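Diaminopimelate decarboxylase (Phaeodactylum tricornutum, PDB 7JPJ) probably decarboxylates diaminopimelate to lysine with pyridoxal 5'-phosphate as cofactor, and binds d-lysine. Local coordinates at residues F131-A136 with E191-E196. Numbering follows the deposited sequence.
Sequences FGEHYA and ERYGLE
On the outer helical layer of the pyridoxal-binding TIM barrel, where helices 125-134 and 185-192 both end before parallel neighbouring strands 141-147 and 196-201, the ring of Tyr193 lies against the backbone of Gly132 and Glu133. Its packing is face-on: Gly132 C sits 3.3 Å above the ring plane, over the outer part of the ring rather than its centre, and Glu133 N is over the ring centre. The lack of a side chain at Gly132 is consistent with so close an approach, since a beta carbon there would point toward the Tyr193 ring. The opposite ring face is met by Arg192 CD, which leaves the phenol sandwiched between its own helix end and the facing helix. With CG anti to the carbonyl carbon (chi1 -56°), the Tyr193 side chain runs alongside that of Glu133, and Glu133 CG comes 3.6 Å from Tyr193 OH; the carboxylate plane stands 81° from the ring. Ala136 CB adds an apolar contact at the ring edge. Replacing Tyr193 by an alanine would probably open a gap over the Gly132-Glu133 peptide and leave Arg192 CD without its aromatic neighbour. After Tyr193 the chain turns in a Schellman motif, with Gly194 at positive phi as the C-prime residue and Gly194 N bonded to Glu191 O. This turn leads into strand 196-201, whose first residue, Glu196, is joined by backbone hydrogen bonds to Ala140 and Val142. Leu195 then reaches back to helix 125-134: its CD2 lies 4.0 Å from Gly132 CA. Phe131, which also packs on Val114 and Val142, carries Tyr135 CD2 over its ring centre, while Leu195 CD2 approaches the edge of that ring, close to its plane, 3.9 Å from Phe131 CD2.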
ATOM      1  N   PHE A 131     -30.300  -4.264  -9.713  1.00 24.67           N
ATOM      2  CA  PHE A 131     -31.245  -3.538  -8.870  1.00 24.67           C
ATOM      3  C   PHE A 131     -32.658  -3.636  -9.430  1.00 26.22           C
ATOM      4  O   PHE A 131     -33.617  -3.890  -8.692  1.00 27.07           O
ATOM      5  CB  PHE A 131     -30.808  -2.077  -8.748  1.00 23.59           C
ATOM      6  CG  PHE A 131     -31.594  -1.285  -7.743  1.00 23.58           C
ATOM      7  CD1 PHE A 131     -31.200  -1.241  -6.417  1.00 22.92           C
ATOM      8  CD2 PHE A 131     -32.720  -0.576  -8.127  1.00 24.48           C
ATOM      9  CE1 PHE A 131     -31.917  -0.506  -5.491  1.00 23.16           C
ATOM     10  CE2 PHE A 131     -33.440   0.156  -7.208  1.00 24.70           C
ATOM     11  CZ  PHE A 131     -33.037   0.191  -5.887  1.00 24.04           C
ATOM     12  N   GLY A 132     -32.805  -3.445 -10.743  1.00 24.80           N
ATOM     13  CA  GLY A 132     -34.127  -3.497 -11.347  1.00 26.52           C
ATOM     14  C   GLY A 132     -34.737  -4.886 -11.328  1.00 28.04           C
ATOM     15  O   GLY A 132     -35.953  -5.036 -11.182  1.00 29.55           O
ATOM     16  N   GLU A 133     -33.906  -5.921 -11.490  1.00 28.17           N
ATOM     17  CA  GLU A 133     -34.400  -7.294 -11.405  1.00 29.83           C
ATOM     18  C   GLU A 133     -35.013  -7.577 -10.040  1.00 30.22           C
ATOM     19  O   GLU A 133     -36.010  -8.301  -9.934  1.00 32.20           O
ATOM     20  CB  GLU A 133     -33.265  -8.284 -11.691  1.00 29.64           C
ATOM     21  CG  GLU A 133     -32.947  -8.488 -13.167  1.00 30.41           C
ATOM     22  CD  GLU A 133     -31.748  -9.404 -13.398  1.00 30.29           C
ATOM     23  OE1 GLU A 133     -31.416  -9.657 -14.576  1.00 31.15           O
ATOM     24  OE2 GLU A 133     -31.139  -9.871 -12.408  1.00 29.58           O
ATOM     25  N   HIS A 134     -34.435  -7.008  -8.981  1.00 27.83           N
ATOM     26  CA  HIS A 134     -34.895  -7.301  -7.630  1.00 28.36           C
ATOM     27  C   HIS A 134     -36.090  -6.445  -7.225  1.00 29.06           C
ATOM     28  O   HIS A 134     -36.916  -6.888  -6.420  1.00 30.58           O
ATOM     29  CB  HIS A 134     -33.748  -7.105  -6.637  1.00 26.68           C
ATOM     30  CG  HIS A 134     -34.007  -7.701  -5.289  1.00 27.78           C
ATOM     31  ND1 HIS A 134     -34.632  -7.006  -4.277  1.00 28.39           N
ATOM     32  CD2 HIS A 134     -33.728  -8.928  -4.787  1.00 29.54           C
ATOM     33  CE1 HIS A 134     -34.726  -7.777  -3.209  1.00 31.31           C
ATOM     34  NE2 HIS A 134     -34.184  -8.949  -3.492  1.00 31.93           N
ATOM     35  N   TYR A 135     -36.201  -5.234  -7.765  1.00 28.39           N
ATOM     36  CA  TYR A 135     -37.267  -4.298  -7.425  1.00 29.09           C
ATOM     37  C   TYR A 135     -38.101  -3.955  -8.652  1.00 30.32           C
ATOM     38  O   TYR A 135     -38.453  -2.798  -8.883  1.00 30.17           O
ATOM     39  CB  TYR A 135     -36.698  -3.026  -6.803  1.00 27.35           C
ATOM     40  CG  TYR A 135     -35.940  -3.256  -5.518  1.00 26.40           C
ATOM     41  CD1 TYR A 135     -36.598  -3.685  -4.372  1.00 27.64           C
ATOM     42  CD2 TYR A 135     -34.572  -3.036  -5.445  1.00 24.56           C
ATOM     43  CE1 TYR A 135     -35.912  -3.899  -3.191  1.00 27.06           C
ATOM     44  CE2 TYR A 135     -33.876  -3.245  -4.269  1.00 23.93           C
ATOM     45  CZ  TYR A 135     -34.551  -3.677  -3.143  1.00 25.18           C
ATOM     46  OH  TYR A 135     -33.862  -3.886  -1.966  1.00 24.82           O
ATOM     47  N   ALA A 136     -38.434  -4.967  -9.449  1.00 30.58           N
ATOM     48  CA  ALA A 136     -39.107  -4.743 -10.722  1.00 31.94           C
ATOM     49  C   ALA A 136     -40.522  -4.215 -10.507  1.00 33.77           C
ATOM     50  O   ALA A 136     -41.316  -4.817  -9.776  1.00 35.34           O
ATOM     51  CB  ALA A 136     -39.141  -6.038 -11.533  1.00 33.43           C
ATOM     52  N   GLU A 191     -37.281   1.941 -17.642  1.00 27.36           N
ATOM     53  CA  GLU A 191     -38.668   1.616 -17.958  1.00 29.04           C
ATOM     54  C   GLU A 191     -38.931   0.121 -17.825  1.00 30.26           C
ATOM     55  O   GLU A 191     -40.018  -0.290 -17.399  1.00 31.53           O
ATOM     56  CB  GLU A 191     -39.012   2.097 -19.370  1.00 29.85           C
ATOM     57  CG  GLU A 191     -40.275   1.473 -19.954  1.00 31.85           C
ATOM     58  CD  GLU A 191     -40.616   2.008 -21.332  1.00 32.77           C
ATOM     59  OE1 GLU A 191     -41.817   2.045 -21.679  1.00 34.27           O
ATOM     60  OE2 GLU A 191     -39.680   2.384 -22.069  1.00 32.15           O
ATOM     61  N   ARG A 192     -37.944  -0.708 -18.179  1.00 30.07           N
ATOM     62  CA  ARG A 192     -38.133  -2.155 -18.147  1.00 31.46           C
ATOM     63  C   ARG A 192     -38.491  -2.643 -16.748  1.00 31.70           C
ATOM     64  O   ARG A 192     -39.346  -3.522 -16.590  1.00 33.44           O
ATOM     65  CB  ARG A 192     -36.872  -2.852 -18.651  1.00 31.12           C
ATOM     66  CG  ARG A 192     -37.071  -4.308 -19.017  1.00 32.91           C
ATOM     67  CD  ARG A 192     -35.813  -5.100 -18.726  1.00 32.46           C
ATOM     68  NE  ARG A 192     -35.825  -6.415 -19.356  1.00 34.25           N
ATOM     69  CZ  ARG A 192     -34.740  -7.160 -19.527  1.00 34.29           C
ATOM     70  NH1 ARG A 192     -33.561  -6.711 -19.114  1.00 32.61           N
ATOM     71  NH2 ARG A 192     -34.831  -8.350 -20.107  1.00 36.15           N
ATOM     72  N   TYR A 193     -37.856  -2.083 -15.721  1.00 30.18           N
ATOM     73  CA  TYR A 193     -38.109  -2.475 -14.341  1.00 30.46           C
ATOM     74  C   TYR A 193     -38.935  -1.446 -13.579  1.00 30.22           C
ATOM     75  O   TYR A 193     -39.063  -1.554 -12.355  1.00 30.30           O
ATOM     76  CB  TYR A 193     -36.787  -2.735 -13.618  1.00 29.21           C
ATOM     77  CG  TYR A 193     -35.918  -3.769 -14.300  1.00 29.57           C
ATOM     78  CD1 TYR A 193     -36.306  -5.104 -14.355  1.00 31.43           C
ATOM     79  CD2 TYR A 193     -34.708  -3.414 -14.885  1.00 28.26           C
ATOM     80  CE1 TYR A 193     -35.515  -6.056 -14.976  1.00 31.94           C
ATOM     81  CE2 TYR A 193     -33.912  -4.359 -15.508  1.00 28.76           C
ATOM     82  CZ  TYR A 193     -34.320  -5.678 -15.551  1.00 30.58           C
ATOM     83  OH  TYR A 193     -33.529  -6.621 -16.170  1.00 31.23           O
ATOM     84  N   GLY A 194     -39.501  -0.460 -14.268  1.00 30.11           N
ATOM     85  CA  GLY A 194     -40.330   0.531 -13.603  1.00 30.11           C
ATOM     86  C   GLY A 194     -39.602   1.343 -12.558  1.00 28.48           C
ATOM     87  O   GLY A 194     -40.224   1.803 -11.595  1.00 28.75           O
ATOM     88  N   LEU A 195     -38.296   1.535 -12.722  1.00 27.61           N
ATOM     89  CA  LEU A 195     -37.507   2.278 -11.755  1.00 26.12           C
ATOM     90  C   LEU A 195     -37.883   3.758 -11.767  1.00 25.60           C
ATOM     91  O   LEU A 195     -38.576   4.252 -12.660  1.00 26.22           O
ATOM     92  CB  LEU A 195     -36.015   2.124 -12.050  1.00 24.81           C
ATOM     93  CG  LEU A 195     -35.438   0.715 -11.976  1.00 25.27           C
ATOM     94  CD1 LEU A 195     -33.960   0.745 -12.303  1.00 24.02           C
ATOM     95  CD2 LEU A 195     -35.674   0.121 -10.600  1.00 25.80           C
ATOM     96  N   GLU A 196     -37.406   4.470 -10.750  1.00 27.09           N
ATOM     97  CA  GLU A 196     -37.555   5.918 -10.657  1.00 26.46           C
ATOM     98  C   GLU A 196     -36.189   6.513 -10.341  1.00 25.85           C
ATOM     99  O   GLU A 196     -35.645   6.281  -9.257  1.00 25.79           O
ATOM    100  CB  GLU A 196     -38.579   6.307  -9.592  1.00 26.55           C
ATOM    101  CG  GLU A 196     -38.744   7.813  -9.429  1.00 25.93           C
ATOM    102  CD  GLU A 196     -40.097   8.199  -8.865  1.00 26.12           C
ATOM    103  OE1 GLU A 196     -40.129   8.911  -7.839  1.00 25.97           O
ATOM    104  OE2 GLU A 196     -41.127   7.789  -9.445  1.00 27.10           O
TER